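Local coordinates for protein N-acetyl-L-2,4-diaminobutyric acid deacetylase (Ruegeria pomeroyi, PDB 6TWL) that probably removes the acetyl group from N-acetyl-L-2,4-diaminobutyric acid during ectoine degradation, as a zinc-dependent hydrolase of the succinylglutamate desuccinylase/aspartoacylase family, at residues T251-D254 against D255-V259; G119-T122 against E123-D127; M269-D272 against L273-V277. All blocks are in the same frame, centred on the assembly; numbering follows the deposited sequence.

Contact 1: T251-D254 against D255-V259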
ATOM      1  N   THR A 251       0.948 -15.312   8.257  1.00 75.68           N
ATOM      2  CA  THR A 251       2.142 -14.687   8.801  1.00 78.27           C
ATOM      3  C   THR A 251       3.333 -15.062   7.933  1.00 76.56           C
ATOM      4  O   THR A 251       3.355 -16.127   7.309  1.00 78.24           O
ATOM      5  CB  THR A 251       2.411 -15.118  10.256  1.00 84.57           C
ATOM      6  OG1 THR A 251       2.824 -16.490  10.280  1.00 92.46           O
ATOM      7  CG2 THR A 251       1.166 -14.952  11.119  1.00 83.32           C
ATOM      8  N   MET A 252       4.323 -14.169   7.891  1.00 81.97           N
ATOM      9  CA  MET A 252       5.605 -14.418   7.235  1.00 86.98           C
ATOM     10  C   MET A 252       6.677 -14.333   8.314  1.00 86.81           C
ATOM     11  O   MET A 252       7.350 -13.301   8.460  1.00 86.13           O
ATOM     12  CB  MET A 252       5.865 -13.425   6.106  1.00 85.96           C
ATOM     13  CG  MET A 252       5.045 -13.661   4.849  1.00 92.18           C
ATOM     14  SD  MET A 252       4.782 -12.118   3.962  1.00 90.90           S
ATOM     15  CE  MET A 252       6.392 -11.364   4.150  1.00 97.51           C
ATOM     16  N   PRO A 253       6.868 -15.404   9.089  1.00 89.88           N
ATOM     17  CA  PRO A 253       7.704 -15.326  10.291  1.00 88.99           C
ATOM     18  C   PRO A 253       9.193 -15.533  10.071  1.00 89.52           C
ATOM     19  O   PRO A 253       9.968 -15.334  11.017  1.00 87.83           O
ATOM     20  CB  PRO A 253       7.138 -16.463  11.152  1.00 90.98           C
ATOM     21  CG  PRO A 253       6.715 -17.491  10.147  1.00 88.72           C
ATOM     22  CD  PRO A 253       6.259 -16.734   8.921  1.00 88.84           C
ATOM     23  N   ASP A 254       9.615 -15.910   8.867  1.00 90.14           N
ATOM     24  CA  ASP A 254      10.974 -16.381   8.653  1.00 95.94           C
ATOM     25  C   ASP A 254      11.422 -15.985   7.255  1.00 96.43           C
ATOM     26  O   ASP A 254      10.603 -15.764   6.360  1.00 94.44           O
ATOM     27  CB  ASP A 254      11.050 -17.905   8.836  1.00101.56           C
ATOM     28  CG  ASP A 254      12.410 -18.376   9.308  1.00104.23           C
ATOM     29  OD1 ASP A 254      13.405 -18.146   8.591  1.00103.52           O
ATOM     30  OD2 ASP A 254      12.478 -18.990  10.393  1.00103.81           O
ATOM     31  N   ASP A 255      12.742 -15.895   7.073  1.00 99.65           N
ATOM     32  CA  ASP A 255      13.277 -15.725   5.727  1.00 99.16           C
ATOM     33  C   ASP A 255      13.059 -16.959   4.868  1.00 95.14           C
ATOM     34  O   ASP A 255      13.223 -16.885   3.646  1.00100.75           O
ATOM     35  CB  ASP A 255      14.767 -15.384   5.782  1.00101.00           C
ATOM     36  CG  ASP A 255      15.026 -13.896   5.660  1.00102.33           C
ATOM     37  OD1 ASP A 255      14.067 -13.113   5.829  1.00102.77           O
ATOM     38  OD2 ASP A 255      16.182 -13.509   5.389  1.00103.16           O
ATOM     39  N   ASP A 256      12.695 -18.085   5.484  1.00 89.02           N
ATOM     40  CA  ASP A 256      12.318 -19.313   4.799  1.00 90.01           C
ATOM     41  C   ASP A 256      10.983 -19.198   4.067  1.00 81.28           C
ATOM     42  O   ASP A 256      10.573 -20.162   3.412  1.00 79.84           O
ATOM     43  CB  ASP A 256      12.262 -20.459   5.809  1.00 90.31           C
ATOM     44  CG  ASP A 256      13.583 -21.178   5.961  1.00 96.51           C
ATOM     45  OD1 ASP A 256      14.485 -20.970   5.122  1.00 99.06           O
ATOM     46  OD2 ASP A 256      13.715 -21.960   6.926  1.00 97.35           O
ATOM     47  N   CYS A 257      10.294 -18.060   4.173  1.00 76.20           N
ATOM     48  CA  CYS A 257       9.096 -17.807   3.386  1.00 71.09           C
ATOM     49  C   CYS A 257       9.419 -17.320   1.982  1.00 70.97           C
ATOM     50  O   CYS A 257       8.529 -17.303   1.125  1.00 69.56           O
ATOM     51  CB  CYS A 257       8.216 -16.767   4.088  1.00 69.42           C
ATOM     52  SG  CYS A 257       7.380 -17.352   5.588  1.00 76.07           S
ATOM     53  N   PHE A 258      10.666 -16.933   1.731  1.00 72.26           N
ATOM     54  CA  PHE A 258      11.073 -16.298   0.487  1.00 72.72           C
ATOM     55  C   PHE A 258      12.007 -17.220  -0.280  1.00 71.38           C
ATOM     56  O   PHE A 258      12.922 -17.810   0.303  1.00 68.95           O
ATOM     57  CB  PHE A 258      11.771 -14.964   0.759  1.00 67.16           C
ATOM     58  CG  PHE A 258      10.950 -14.009   1.569  1.00 68.66           C
ATOM     59  CD1 PHE A 258      10.893 -14.115   2.949  1.00 80.81           C
ATOM     60  CD2 PHE A 258      10.230 -13.007   0.951  1.00 70.28           C
ATOM     61  CE1 PHE A 258      10.135 -13.235   3.691  1.00 79.71           C
ATOM     62  CE2 PHE A 258       9.473 -12.126   1.689  1.00 72.61           C
ATOM     63  CZ  PHE A 258       9.431 -12.238   3.059  1.00 69.88           C
ATOM     64  N   VAL A 259      11.775 -17.335  -1.583  1.00 65.00           N
ATOM     65  CA  VAL A 259      12.617 -18.122  -2.475  1.00 65.87           C
ATOM     66  C   VAL A 259      13.094 -17.200  -3.587  1.00 66.61           C
ATOM     67  O   VAL A 259      12.278 -16.646  -4.333  1.00 64.81           O
ATOM     68  CB  VAL A 259      11.871 -19.336  -3.046  1.00 67.69           C
ATOM     69  CG1 VAL A 259      12.682 -19.979  -4.161  1.00 67.37           C
ATOM     70  CG2 VAL A 259      11.579 -20.340  -1.945  1.00 67.19           C
TER
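Asp254 holds this turn together by using its side chain and its backbone carbonyl on two successive amides. Carboxylate oxygen OD1 accepts the N-H of Asp256, with 3.2 Å between Asp254 OD1 and Asp256 N; the amide meets OD1 on its anti side, somewhat out of the carboxylate plane. The same oxygen has a like charge nearby, Asp254 OD1 and Asp256 OD2 being only 4.2 Å apart. The carbonyl O takes the next amide, Cys257 N lying 3.2 Å from Asp254 O, and here the N-H comes from well above the carbonyl plane and not along a lone pair. The first bond makes an Asx turn; the second closes the backbone over the short 3-10 segment 255-257. Asp254 CG stands anti to its own backbone N (chi1 -151°), which brings OD1 over the start of that turn.

All this lies in the loop that joins strand 248-251, an outermost strand of the large mixed sheet, to strand 258-260 of the antiparallel sheet that follows. The apolar side chains of Met252, Pro253, Cys257 and Phe258 also meet. Cys257 SG sits 3.6 Å from Pro253 CD. The Met252 chain, bent at its last torsion (chi3 40°), brings methyl CE obliquely to the ring, the two side chains crossing at about a right angle; the 3.3 Å from Met252 CE to Phe258 CZ is shorter than usual, so the exact methyl position is doubtful. The ring edge also meets oxygen: Asp254 O is 3.7 Å from CE1 of Phe258, near the ring plane.

Farther out, the salt bridge from Asp256 OD1 to Arg302 probably eases the pairing of carboxylates, and Arg303 touches both aspartates. Around the turn, Phe258 touches Val324, Pro253 touches Val327, and the backbone of Cys257 bonds to Val325.

Contact 2: G119-T122 against E123-D127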
ATOM      1  N   GLY A 119      15.279  21.380   2.681  1.00109.62           N
ATOM      2  CA  GLY A 119      16.031  20.285   2.095  1.00111.11           C
ATOM      3  C   GLY A 119      15.714  19.986   0.645  1.00109.50           C
ATOM      4  O   GLY A 119      15.286  20.871  -0.102  1.00109.74           O
ATOM      5  N   THR A 120      15.940  18.734   0.238  1.00108.25           N
ATOM      6  CA  THR A 120      15.553  18.250  -1.082  1.00100.74           C
ATOM      7  C   THR A 120      14.069  18.506  -1.305  1.00 97.63           C
ATOM      8  O   THR A 120      13.321  18.722  -0.346  1.00 89.40           O
ATOM      9  CB  THR A 120      15.856  16.752  -1.230  1.00101.73           C
ATOM     10  OG1 THR A 120      17.128  16.455  -0.643  1.00104.04           O
ATOM     11  CG2 THR A 120      15.866  16.317  -2.697  1.00103.67           C
ATOM     12  N   VAL A 121      13.637  18.521  -2.565  1.00 99.23           N
ATOM     13  CA  VAL A 121      12.205  18.556  -2.838  1.00 93.50           C
ATOM     14  C   VAL A 121      11.514  17.381  -2.156  1.00 89.63           C
ATOM     15  O   VAL A 121      10.449  17.536  -1.547  1.00 88.43           O
ATOM     16  CB  VAL A 121      11.946  18.564  -4.355  1.00 93.81           C
ATOM     17  CG1 VAL A 121      10.533  18.121  -4.641  1.00 87.14           C
ATOM     18  CG2 VAL A 121      12.182  19.943  -4.918  1.00 97.15           C
ATOM     19  N   THR A 122      12.123  16.193  -2.226  1.00 87.33           N
ATOM     20  CA  THR A 122      11.518  15.014  -1.611  1.00 81.19           C
ATOM     21  C   THR A 122      11.511  15.102  -0.089  1.00 85.28           C
ATOM     22  O   THR A 122      10.600  14.569   0.554  1.00 81.11           O
ATOM     23  CB  THR A 122      12.248  13.745  -2.053  1.00 81.87           C
ATOM     24  OG1 THR A 122      13.663  13.934  -1.927  1.00 90.88           O
ATOM     25  CG2 THR A 122      11.913  13.412  -3.497  1.00 86.73           C
ATOM     26  N   GLU A 123      12.513  15.754   0.506  1.00 88.52           N
ATOM     27  CA  GLU A 123      12.529  15.904   1.957  1.00 90.47           C
ATOM     28  C   GLU A 123      11.583  17.001   2.428  1.00 90.15           C
ATOM     29  O   GLU A 123      11.096  16.946   3.562  1.00 91.17           O
ATOM     30  CB  GLU A 123      13.952  16.171   2.448  1.00 94.62           C
ATOM     31  CG  GLU A 123      14.991  15.289   1.777  1.00102.26           C
ATOM     32  CD  GLU A 123      16.381  15.458   2.357  1.00107.59           C
ATOM     33  OE1 GLU A 123      16.510  16.069   3.438  1.00108.44           O
ATOM     34  OE2 GLU A 123      17.348  14.991   1.718  1.00111.07           O
ATOM     35  N   LYS A 124      11.309  17.996   1.580  1.00 87.34           N
ATOM     36  CA  LYS A 124      10.279  18.976   1.907  1.00 84.47           C
ATOM     37  C   LYS A 124       8.896  18.335   1.886  1.00 81.09           C
ATOM     38  O   LYS A 124       8.051  18.636   2.738  1.00 78.69           O
ATOM     39  CB  LYS A 124      10.343  20.153   0.932  1.00 90.60           C
ATOM     40  CG  LYS A 124      11.535  21.078   1.144  1.00 90.58           C
ATOM     41  CD  LYS A 124      11.418  22.346   0.306  1.00 90.12           C
ATOM     42  CE  LYS A 124      12.777  23.000   0.091  1.00 95.47           C
ATOM     43  NZ  LYS A 124      12.668  24.335  -0.562  1.00 97.77           N
ATOM     44  N   ILE A 125       8.655  17.443   0.924  1.00 71.75           N
ATOM     45  CA  ILE A 125       7.384  16.728   0.860  1.00 70.39           C
ATOM     46  C   ILE A 125       7.239  15.790   2.051  1.00 76.03           C
ATOM     47  O   ILE A 125       6.164  15.697   2.659  1.00 76.03           O
ATOM     48  CB  ILE A 125       7.271  15.968  -0.475  1.00 71.80           C
ATOM     49  CG1 ILE A 125       7.194  16.951  -1.645  1.00 72.26           C
ATOM     50  CG2 ILE A 125       6.063  15.043  -0.466  1.00 70.08           C
ATOM     51  CD1 ILE A 125       7.389  16.300  -2.999  1.00 74.76           C
ATOM     52  N   ALA A 126       8.311  15.077   2.401  1.00 78.13           N
ATOM     53  CA  ALA A 126       8.261  14.175   3.547  1.00 77.15           C
ATOM     54  C   ALA A 126       8.082  14.945   4.849  1.00 72.00           C
ATOM     55  O   ALA A 126       7.333  14.513   5.732  1.00 72.74           O
ATOM     56  CB  ALA A 126       9.526  13.319   3.598  1.00 73.85           C
ATOM     57  N   ASP A 127       8.767  16.086   4.989  1.00 68.38           N
ATOM     58  CA  ASP A 127       8.605  16.908   6.184  1.00 73.66           C
ATOM     59  C   ASP A 127       7.175  17.408   6.328  1.00 78.55           C
ATOM     60  O   ASP A 127       6.685  17.570   7.452  1.00 84.26           O
ATOM     61  CB  ASP A 127       9.573  18.091   6.145  1.00 84.14           C
ATOM     62  CG  ASP A 127       9.659  18.818   7.474  1.00100.95           C
ATOM     63  OD1 ASP A 127      10.252  18.261   8.419  1.00120.26           O
ATOM     64  OD2 ASP A 127       9.131  19.945   7.572  1.00102.18           O
TER
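Thr120 OG1 donates its hydroxyl hydrogen to Glu123 OE2, with 2.8 Å between these two oxygens. The hydroxyl reaches OE2 from above the carboxylate plane, 60° out of it, while Thr120 CB lies 3.5 Å from Glu123 CG, so the CG methylene of Glu123 also packs against the threonine. Glu123 gets there with its chain extended beyond CG (chi2 -174°), and its side chain touches Arg116 as well. With an alanine here the carboxylate would go, and the Thr120 hydroxyl would probably lose this acceptor and be free to turn.

All this sits at the start of helix 121-133 in the catalytic domain. Thr120 is the N-cap residue, yet its hydroxyl makes no capping bond, being turned to the glutamate one turn on. The first helical hydrogen bonds follow in order: Lys124 N to Thr120 O at 2.9 Å, Ile125 N to Val121 O, and Ala126 N to Thr122 O at 3.0 Å.

On the buried flank Val121 and Ile125 lie side by side, CG1 of Val121 4.0 Å from CD1 of Ile125, and Val121 leans further on His26 and Tyr92. The lysine aliphatic chain runs back along the turn, bringing Lys124 CE to 3.3 Å from Gly119 O.

Contact 3: M269-D272 against L273-V277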
ATOM      1  N   MET A 269       5.965 -20.964 -13.597  1.00 67.07           N
ATOM      2  CA  MET A 269       5.438 -21.225 -12.266  1.00 70.31           C
ATOM      3  C   MET A 269       4.600 -22.494 -12.269  1.00 74.57           C
ATOM      4  O   MET A 269       3.786 -22.706 -13.170  1.00 70.19           O
ATOM      5  CB  MET A 269       4.607 -20.047 -11.785  1.00 80.66           C
ATOM      6  CG  MET A 269       3.915 -20.334 -10.478  1.00103.20           C
ATOM      7  SD  MET A 269       4.102 -18.943  -9.370  1.00106.23           S
ATOM      8  CE  MET A 269       5.586 -19.371  -8.464  1.00118.55           C
ATOM      9  N   MET A 270       4.787 -23.333 -11.251  1.00 69.72           N
ATOM     10  CA  MET A 270       4.084 -24.606 -11.186  1.00 66.96           C
ATOM     11  C   MET A 270       2.859 -24.595 -10.272  1.00 71.53           C
ATOM     12  O   MET A 270       2.063 -25.536 -10.342  1.00 76.05           O
ATOM     13  CB  MET A 270       5.058 -25.715 -10.746  1.00 66.13           C
ATOM     14  CG  MET A 270       6.347 -25.816 -11.579  1.00 67.27           C
ATOM     15  SD  MET A 270       6.057 -26.055 -13.342  1.00 67.51           S
ATOM     16  CE  MET A 270       5.190 -27.622 -13.326  1.00 60.44           C
ATOM     17  N   ILE A 271       2.663 -23.565  -9.438  1.00 67.29           N
ATOM     18  CA  ILE A 271       1.623 -23.590  -8.406  1.00 67.37           C
ATOM     19  C   ILE A 271       0.665 -22.395  -8.537  1.00 67.76           C
ATOM     20  O   ILE A 271       1.058 -21.296  -8.948  1.00 75.99           O
ATOM     21  CB  ILE A 271       2.267 -23.653  -6.990  1.00 71.88           C
ATOM     22  CG1 ILE A 271       3.148 -24.897  -6.829  1.00 82.88           C
ATOM     23  CG2 ILE A 271       1.218 -23.703  -5.876  1.00 65.29           C
ATOM     24  CD1 ILE A 271       2.491 -26.209  -7.292  1.00 87.37           C
ATOM     25  N   ASP A 272      -0.612 -22.615  -8.169  1.00 81.48           N
ATOM     26  CA  ASP A 272      -1.577 -21.521  -8.009  1.00 90.61           C
ATOM     27  C   ASP A 272      -1.126 -20.488  -6.980  1.00 70.80           C
ATOM     28  O   ASP A 272      -0.790 -20.840  -5.844  1.00 77.85           O
ATOM     29  CB  ASP A 272      -2.938 -22.046  -7.540  1.00113.33           C
ATOM     30  CG  ASP A 272      -3.773 -22.657  -8.629  1.00120.12           C
ATOM     31  OD1 ASP A 272      -4.696 -21.968  -9.095  1.00122.18           O
ATOM     32  OD2 ASP A 272      -3.451 -23.811  -9.037  1.00119.44           O
ATOM     33  N   LEU A 273      -1.161 -19.202  -7.357  1.00 62.90           N
ATOM     34  CA  LEU A 273      -1.233 -18.147  -6.344  1.00 75.12           C
ATOM     35  C   LEU A 273      -2.390 -18.467  -5.406  1.00 77.73           C
ATOM     36  O   LEU A 273      -3.498 -18.762  -5.861  1.00 74.40           O
ATOM     37  CB  LEU A 273      -1.453 -16.761  -6.978  1.00 78.60           C
ATOM     38  CG  LEU A 273      -0.320 -15.733  -7.082  1.00 77.36           C
ATOM     39  CD1 LEU A 273      -0.876 -14.357  -7.439  1.00 80.39           C
ATOM     40  CD2 LEU A 273       0.483 -15.671  -5.791  1.00 72.21           C
ATOM     41  N   GLY A 274      -2.135 -18.458  -4.096  1.00 77.66           N
ATOM     42  CA  GLY A 274      -3.149 -18.874  -3.135  1.00 79.65           C
ATOM     43  C   GLY A 274      -3.242 -20.370  -2.868  1.00 81.43           C
ATOM     44  O   GLY A 274      -3.967 -20.772  -1.949  1.00 83.46           O
ATOM     45  N   ALA A 275      -2.515 -21.223  -3.637  1.00 80.16           N
ATOM     46  CA  ALA A 275      -2.675 -22.658  -3.444  1.00 76.35           C
ATOM     47  C   ALA A 275      -1.817 -23.162  -2.295  1.00 74.71           C
ATOM     48  O   ALA A 275      -0.740 -22.618  -2.030  1.00 72.36           O
ATOM     49  CB  ALA A 275      -2.280 -23.423  -4.697  1.00 72.55           C
ATOM     50  N   PRO A 276      -2.252 -24.234  -1.638  1.00 81.45           N
ATOM     51  CA  PRO A 276      -1.455 -24.789  -0.544  1.00 85.53           C
ATOM     52  C   PRO A 276      -0.171 -25.402  -1.072  1.00 85.78           C
ATOM     53  O   PRO A 276      -0.109 -25.909  -2.194  1.00 73.76           O
ATOM     54  CB  PRO A 276      -2.375 -25.854   0.058  1.00 85.84           C
ATOM     55  CG  PRO A 276      -3.209 -26.302  -1.097  1.00 85.50           C
ATOM     56  CD  PRO A 276      -3.427 -25.074  -1.942  1.00 83.33           C
ATOM     57  N   VAL A 277       0.868 -25.349  -0.246  1.00 86.24           N
ATOM     58  CA  VAL A 277       2.161 -25.897  -0.639  1.00 85.77           C
ATOM     59  C   VAL A 277       2.866 -26.417   0.606  1.00 89.53           C
ATOM     60  O   VAL A 277       2.851 -25.771   1.658  1.00 85.40           O
ATOM     61  CB  VAL A 277       3.008 -24.857  -1.408  1.00 84.89           C
ATOM     62  CG1 VAL A 277       3.404 -23.681  -0.524  1.00 85.39           C
ATOM     63  CG2 VAL A 277       4.232 -25.510  -2.023  1.00 83.48           C
TER
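The one hydrogen bond between these two segments joins Asp272 and Ala275 across a type II beta turn. Ala275 N lies 2.8 Å from Asp272 O, and the N-H is close to straight at 159°, though it arrives well above the carbonyl plane of Asp272 and not on a lone pair. Leu273 and Gly274 occupy the corner. Gly274 has a positive phi (85°), where any CB would be jammed against the carbonyl oxygen of Leu273.

Apolar contact fills the flank beside the bond. Ile271 CG2 lies 3.7 Å from Ala275 CB; with CG1 beside the backbone N (chi1 -59°), the CG2 branch is the one turned to the alanine. The 3.2 Å between Asp272 CB and Ala275 CB is too short to trust and carries no weight.

Beyond the turn the contacts go to strands. The turn carries the chain from strand 265-269, in one antiparallel sheet, to strand 276-277, which pairs with 305-311 in another, and the backbone of Gly274 and of Ala275 bonds to Val307 in that strand. The Ile271 side chain touches Val307, while Leu273 touches Arg310 and Val153.

With one backbone bond and an isoleucine branch against an alanine methyl, the turn probably owes its shape to the glycine corner and to the backbone bonds to Val307, rather than to a charged partner.

Contact 1 and contact 3 sit in the same beta-rich part of the chain, their centres about 16 Å apart and nearest atoms about 8 Å apart, without touching, though both reach the same antiparallel sheet. Contact 2 opens a helix of the catalytic domain far off: its centre is about 34 Å from that of contact 1 and about 42 Å from that of contact 3, with contact 3 on the opposite side of the chain's centre. Zinc is absent from this chain, but its ligands mark the site. Measured between side chains, Met252 is about 8 Å from Glu209, Leu273 about 10 Å from it, and Thr122 about 12 Å from His58.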